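Local coordinates for Serine/threonine-protein kinase Tel1 (PDB 6SKY), which is a serine/threonine kinase of the ATM subfamily that uses ATP and probably switches on checkpoint signalling at sites of DNA damage, at residues Val2422-Phe2427 with Cys2457-Tyr2462; Leu2448-Val2453 with Asp2491-Ala2496. One frame throughout, in Å; residues are numbered along the deposited sequence.

Along the chain, the loop 2422-2427 comes first and is followed by 2448-2453, 2457-2462 and 2491-2496, so the two contacts cross rather than nest. Interaction 1 spans 29 intervening residues and brings the loop after helix 2409-2418 against the C-terminal end of helix 2444-2459. Before that circuit is complete, interaction 2 begins farther back on the same helix and closes 37 residues later on helix 2483-2497. Helix 2444-2459 is thus shared, and the contact centres lie about 13 Å apart, with Phe2427 packing on Leu2452 between them. Together they tie the loop 2422-2427 and helix 2483-2497 to the shared helix 2444-2459.

Interaction 1. Residues Val2422-Phe2427 with Cys2457-Tyr2462; sequences VPTRKF and CVDHPY
Thr2424 reaches Asp2459 through a single hydrogen bond, its OG1 donating to Asp2459 OD2 at 2.8 Å. The hydroxyl meets the carboxylate on the anti side of OD2, 34° out of the carboxylate plane, and the two side chains cross at about a right angle. With chi1 at 45°, Thr2424 OG1 sits between the backbone N and the carbonyl carbon, which turns it toward the end of helix 2444-2459. The same oxygen lies at the edge of the His2460 ring, near its plane, 3.8 Å from His2460 NE2. Arg2425 adds its CB, which approaches the ring obliquely at 3.6 Å from His2460 NE2. Thr2424 and His2460 make up the buried, close-fitting part of the contact; the imidazole is hydrogen-bonded through ND1 to Tyr2570 OH, while NE2 meets the threonine and arginine by packing alone. An alanine in place of Asp2459 would remove the carboxylate and would probably leave the Thr2424 hydroxyl without its acceptor.

The looser side is that of Arg2425, partly exposed; Asp2459 is also partly exposed, though its OD2 is held by the threonine. Beyond CB, the extended Arg2425 chain leads away from the histidine, and its NH1 forms a salt bridge with Asp2389. His2460 is the first residue to leave helical geometry after helix 2444-2459, so this polar loop-to-helix-end contact forms at the break before helix 2461-2472, away from the ATP and magnesium site. Elsewhere in the loop, Val2422 packs on Leu2382 and Leu2385 of helix 2348-2387, and Phe2427 touches Phe2398 of helix 2394-2404 and Ile2456 of helix 2444-2459.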
loop_
_atom_site.group_PDB
_atom_site.type_symbol
_atom_site.label_atom_id
_atom_site.label_comp_id
_atom_site.label_asym_id
_atom_site.label_seq_id
_atom_site.Cartn_x
_atom_site.Cartn_y
_atom_site.Cartn_z
ATOM N N VAL A 2422 -5.996 -15.027 -39.747
ATOM C CA VAL A 2422 -5.035 -14.180 -39.055
ATOM C C VAL A 2422 -4.074 -13.613 -40.088
ATOM O O VAL A 2422 -3.597 -14.356 -40.955
ATOM C CB VAL A 2422 -4.284 -14.965 -37.973
ATOM C CG1 VAL A 2422 -3.497 -14.026 -37.102
ATOM C CG2 VAL A 2422 -5.246 -15.762 -37.150
ATOM N N PRO A 2423 -3.778 -12.320 -40.058
ATOM C CA PRO A 2423 -2.696 -11.800 -40.893
ATOM C C PRO A 2423 -1.377 -12.456 -40.521
ATOM O O PRO A 2423 -1.078 -12.662 -39.347
ATOM C CB PRO A 2423 -2.688 -10.306 -40.566
ATOM C CG PRO A 2423 -4.015 -10.037 -40.005
ATOM C CD PRO A 2423 -4.441 -11.256 -39.296
ATOM N N THR A 2424 -0.580 -12.788 -41.530
ATOM C CA THR A 2424 0.678 -13.456 -41.240
ATOM C C THR A 2424 1.713 -12.529 -40.630
ATOM O O THR A 2424 2.772 -13.004 -40.227
ATOM C CB THR A 2424 1.246 -14.097 -42.499
ATOM O OG1 THR A 2424 1.153 -13.175 -43.584
ATOM C CG2 THR A 2424 0.470 -15.334 -42.841
ATOM N N ARG A 2425 1.444 -11.232 -40.550
ATOM C CA ARG A 2425 2.385 -10.339 -39.895
ATOM C C ARG A 2425 2.391 -10.510 -38.388
ATOM O O ARG A 2425 3.269 -9.956 -37.723
ATOM C CB ARG A 2425 2.067 -8.891 -40.241
ATOM C CG ARG A 2425 0.777 -8.406 -39.659
ATOM C CD ARG A 2425 0.571 -6.945 -39.925
ATOM N NE ARG A 2425 -0.530 -6.414 -39.133
ATOM C CZ ARG A 2425 -1.797 -6.408 -39.528
ATOM N NH1 ARG A 2425 -2.731 -5.905 -38.741
ATOM N NH2 ARG A 2425 -2.131 -6.904 -40.706
ATOM N N LYS A 2426 1.433 -11.251 -37.835
ATOM C CA LYS A 2426 1.427 -11.532 -36.411
ATOM C C LYS A 2426 2.410 -12.631 -36.051
ATOM O O LYS A 2426 2.910 -12.664 -34.924
ATOM C CB LYS A 2426 0.029 -11.934 -35.964
ATOM C CG LYS A 2426 -1.071 -11.076 -36.508
ATOM C CD LYS A 2426 -1.264 -9.842 -35.687
ATOM C CE LYS A 2426 -2.570 -9.187 -36.051
ATOM N NZ LYS A 2426 -2.920 -8.111 -35.107
ATOM N N PHE A 2427 2.696 -13.530 -36.984
ATOM C CA PHE A 2427 3.632 -14.619 -36.776
ATOM C C PHE A 2427 4.997 -14.355 -37.381
ATOM O O PHE A 2427 5.868 -15.215 -37.296
ATOM C CB PHE A 2427 3.076 -15.911 -37.368
ATOM C CG PHE A 2427 1.696 -16.234 -36.928
ATOM C CD1 PHE A 2427 1.464 -16.761 -35.679
ATOM C CD2 PHE A 2427 0.628 -16.032 -37.767
ATOM C CE1 PHE A 2427 0.196 -17.059 -35.274
ATOM C CE2 PHE A 2427 -0.642 -16.335 -37.361
ATOM C CZ PHE A 2427 -0.857 -16.847 -36.117
ATOM N N CYS A 2457 6.527 -16.734 -45.461
ATOM C CA CYS A 2457 7.625 -16.434 -46.372
ATOM C C CYS A 2457 7.151 -15.795 -47.664
ATOM O O CYS A 2457 7.940 -15.129 -48.333
ATOM C CB CYS A 2457 8.416 -17.696 -46.690
ATOM S SG CYS A 2457 9.189 -18.435 -45.266
ATOM N N VAL A 2458 5.888 -15.982 -48.037
ATOM C CA VAL A 2458 5.389 -15.336 -49.247
ATOM C C VAL A 2458 4.968 -13.897 -48.973
ATOM O O VAL A 2458 5.240 -13.003 -49.776
ATOM C CB VAL A 2458 4.243 -16.156 -49.852
ATOM C CG1 VAL A 2458 3.588 -15.393 -50.956
ATOM C CG2 VAL A 2458 4.771 -17.440 -50.385
ATOM N N ASP A 2459 4.302 -13.635 -47.848
ATOM C CA ASP A 2459 3.874 -12.265 -47.581
ATOM C C ASP A 2459 5.026 -11.378 -47.142
ATOM O O ASP A 2459 5.107 -10.219 -47.553
ATOM C CB ASP A 2459 2.779 -12.241 -46.522
ATOM C CG ASP A 2459 1.496 -12.854 -47.002
ATOM O OD1 ASP A 2459 1.472 -13.369 -48.134
ATOM O OD2 ASP A 2459 0.507 -12.824 -46.248
ATOM N N HIS A 2460 5.914 -11.889 -46.301
ATOM C CA HIS A 2460 7.029 -11.121 -45.753
ATOM C C HIS A 2460 8.314 -11.869 -46.058
ATOM O O HIS A 2460 8.845 -12.584 -45.204
ATOM C CB HIS A 2460 6.849 -10.897 -44.255
ATOM C CG HIS A 2460 5.492 -10.388 -43.892
ATOM N ND1 HIS A 2460 5.225 -9.053 -43.705
ATOM C CD2 HIS A 2460 4.320 -11.033 -43.712
ATOM C CE1 HIS A 2460 3.948 -8.899 -43.415
ATOM N NE2 HIS A 2460 3.375 -10.086 -43.416
ATOM N N PRO A 2461 8.848 -11.720 -47.271
ATOM C CA PRO A 2461 9.977 -12.568 -47.671
ATOM C C PRO A 2461 11.268 -12.267 -46.937
ATOM O O PRO A 2461 12.037 -13.192 -46.654
ATOM C CB PRO A 2461 10.088 -12.293 -49.173
ATOM C CG PRO A 2461 9.465 -10.995 -49.367
ATOM C CD PRO A 2461 8.370 -10.890 -48.381
ATOM N N TYR A 2462 11.531 -11.011 -46.606
ATOM C CA TYR A 2462 12.753 -10.667 -45.896
ATOM C C TYR A 2462 12.707 -11.038 -44.424
ATOM O O TYR A 2462 13.663 -10.756 -43.700
ATOM C CB TYR A 2462 13.042 -9.176 -46.043
ATOM C CG TYR A 2462 12.977 -8.704 -47.466
ATOM C CD1 TYR A 2462 13.846 -9.200 -48.419
ATOM C CD2 TYR A 2462 12.044 -7.768 -47.861
ATOM C CE1 TYR A 2462 13.785 -8.778 -49.715
ATOM C CE2 TYR A 2462 11.977 -7.342 -49.156
ATOM C CZ TYR A 2462 12.848 -7.848 -50.077
ATOM O OH TYR A 2462 12.777 -7.414 -51.374
#

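Interaction 2. Residues Leu2448-Val2453 with Asp2491-Ala2496; sequences LLIDLV and DKIAKA
Within the two segments that hold the touching residues Ile2450, Val2453 and Ile2493, the shortest polar bond is a backbone one in helix 2483-2497, from Lys2495 N to Asp2491 O at 2.9 Å. No hydrogen bond passes from one segment to the other: this is apolar helix-to-helix packing in the helical part of the kinase, away from the nucleotide site. Ile2493 is at its centre and contributes more than half of the 138 Å² buried between the segments. Its CG1 lies anti to the carbonyl carbon, and chi2 of -175° keeps the chain extended, carrying CD1 out toward helix 2444-2459. There the methyl meets two side chains one helical turn apart: Val2453 CG1 is 3.9 Å from Ile2493 CD1, and Ile2450 CG2 is equally close to it.

Ile2450 uses only its short branch. CG2, placed opposite the backbone N across the CA-CB bond, also packs against Ile2493 CG1 at 3.9 Å, so this methyl lies alongside the last two carbons of the partner chain. The two isoleucine side chains cross at a slant, whereas Val2453 and Ile2493 meet at about a right angle. The backbones come nearest at the same pair, with Ile2450 CA and Ile2493 CA 7.4 Å apart.

Leu2438, from the loop before helix 2444-2459, touches both isoleucines and extends the apolar cluster. Val2453 rests on Met2431 and Leu2434 of helix 2431-2434. Helix 2461-2472 also borders the contact: its Ile2468 meets Val2453 from one helix and Ala2494 from the other, packing three successive helices together.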
loop_
_atom_site.group_PDB
_atom_site.type_symbol
_atom_site.label_atom_id
_atom_site.label_comp_id
_atom_site.label_asym_id
_atom_site.label_seq_id
_atom_site.Cartn_x
_atom_site.Cartn_y
_atom_site.Cartn_z
ATOM N N LEU A 2448 -0.494 -28.069 -41.386
ATOM C CA LEU A 2448 -0.820 -26.700 -41.005
ATOM C C LEU A 2448 0.434 -25.867 -40.801
ATOM O O LEU A 2448 0.482 -24.702 -41.207
ATOM C CB LEU A 2448 -1.661 -26.692 -39.735
ATOM C CG LEU A 2448 -3.017 -27.382 -39.782
ATOM C CD1 LEU A 2448 -3.545 -27.549 -38.389
ATOM C CD2 LEU A 2448 -3.968 -26.572 -40.603
ATOM N N LEU A 2449 1.465 -26.454 -40.198
ATOM C CA LEU A 2449 2.680 -25.710 -39.908
ATOM C C LEU A 2449 3.433 -25.350 -41.179
ATOM O O LEU A 2449 3.944 -24.233 -41.309
ATOM C CB LEU A 2449 3.561 -26.524 -38.972
ATOM C CG LEU A 2449 4.763 -25.813 -38.380
ATOM C CD1 LEU A 2449 4.322 -24.542 -37.730
ATOM C CD2 LEU A 2449 5.415 -26.700 -37.377
ATOM N N ILE A 2450 3.510 -26.275 -42.133
ATOM C CA ILE A 2450 4.217 -25.998 -43.374
ATOM C C ILE A 2450 3.479 -24.946 -44.188
ATOM O O ILE A 2450 4.097 -24.071 -44.802
ATOM C CB ILE A 2450 4.416 -27.304 -44.155
ATOM C CG1 ILE A 2450 5.589 -28.072 -43.556
ATOM C CG2 ILE A 2450 4.636 -27.031 -45.619
ATOM C CD1 ILE A 2450 5.786 -29.430 -44.139
ATOM N N ASP A 2451 2.149 -24.983 -44.172
ATOM C CA ASP A 2451 1.382 -23.985 -44.904
ATOM C C ASP A 2451 1.517 -22.612 -44.266
ATOM O O ASP A 2451 1.624 -21.603 -44.970
ATOM C CB ASP A 2451 -0.078 -24.409 -44.975
ATOM C CG ASP A 2451 -0.893 -23.531 -45.890
ATOM O OD1 ASP A 2451 -0.475 -23.333 -47.047
ATOM O OD2 ASP A 2451 -1.959 -23.047 -45.461
ATOM N N LEU A 2452 1.535 -22.550 -42.936
ATOM C CA LEU A 2452 1.729 -21.271 -42.266
ATOM C C LEU A 2452 3.107 -20.696 -42.554
ATOM O O LEU A 2452 3.239 -19.499 -42.830
ATOM C CB LEU A 2452 1.525 -21.435 -40.766
ATOM C CG LEU A 2452 1.796 -20.221 -39.888
ATOM C CD1 LEU A 2452 0.703 -19.211 -40.059
ATOM C CD2 LEU A 2452 1.910 -20.637 -38.455
ATOM N N VAL A 2453 4.150 -21.524 -42.483
ATOM C CA VAL A 2453 5.497 -21.041 -42.771
ATOM C C VAL A 2453 5.598 -20.568 -44.213
ATOM O O VAL A 2453 6.209 -19.532 -44.503
ATOM C CB VAL A 2453 6.530 -22.135 -42.454
ATOM C CG1 VAL A 2453 7.864 -21.785 -43.037
ATOM C CG2 VAL A 2453 6.652 -22.316 -40.972
ATOM N N ASP A 2491 13.471 -28.100 -47.372
ATOM C CA ASP A 2491 13.809 -28.191 -48.787
ATOM C C ASP A 2491 12.560 -28.194 -49.656
ATOM O O ASP A 2491 12.542 -27.573 -50.723
ATOM C CB ASP A 2491 14.638 -29.442 -49.043
ATOM C CG ASP A 2491 15.885 -29.157 -49.842
ATOM O OD1 ASP A 2491 16.001 -28.041 -50.384
ATOM O OD2 ASP A 2491 16.755 -30.049 -49.924
ATOM N N LYS A 2492 11.508 -28.889 -49.222
ATOM C CA LYS A 2492 10.257 -28.851 -49.980
ATOM C C LYS A 2492 9.668 -27.448 -50.007
ATOM O O LYS A 2492 9.183 -26.991 -51.050
ATOM C CB LYS A 2492 9.249 -29.835 -49.397
ATOM C CG LYS A 2492 9.714 -31.269 -49.430
ATOM C CD LYS A 2492 8.766 -32.170 -48.681
ATOM C CE LYS A 2492 9.430 -33.490 -48.356
ATOM N NZ LYS A 2492 8.507 -34.413 -47.649
ATOM N N ILE A 2493 9.705 -26.744 -48.873
ATOM C CA ILE A 2493 9.191 -25.375 -48.847
ATOM C C ILE A 2493 10.019 -24.472 -49.752
ATOM O O ILE A 2493 9.484 -23.573 -50.403
ATOM C CB ILE A 2493 9.142 -24.830 -47.410
ATOM C CG1 ILE A 2493 8.107 -25.571 -46.589
ATOM C CG2 ILE A 2493 8.789 -23.362 -47.406
ATOM C CD1 ILE A 2493 7.939 -24.997 -45.226
ATOM N N ALA A 2494 11.335 -24.691 -49.810
ATOM C CA ALA A 2494 12.175 -23.879 -50.687
ATOM C C ALA A 2494 11.861 -24.136 -52.154
ATOM O O ALA A 2494 11.783 -23.197 -52.959
ATOM C CB ALA A 2494 13.644 -24.155 -50.401
ATOM N N LYS A 2495 11.693 -25.407 -52.522
ATOM C CA LYS A 2495 11.303 -25.732 -53.887
ATOM C C LYS A 2495 9.972 -25.094 -54.242
ATOM O O LYS A 2495 9.775 -24.646 -55.375
ATOM C CB LYS A 2495 11.224 -27.243 -54.068
ATOM C CG LYS A 2495 12.534 -27.970 -53.904
ATOM C CD LYS A 2495 12.286 -29.448 -53.664
ATOM C CE LYS A 2495 13.545 -30.160 -53.210
ATOM N NZ LYS A 2495 13.236 -31.465 -52.571
ATOM N N ALA A 2496 9.041 -25.049 -53.289
ATOM C CA ALA A 2496 7.751 -24.431 -53.573
ATOM C C ALA A 2496 7.858 -22.918 -53.656
ATOM O O ALA A 2496 7.132 -22.289 -54.429
ATOM C CB ALA A 2496 6.733 -24.834 -52.513
#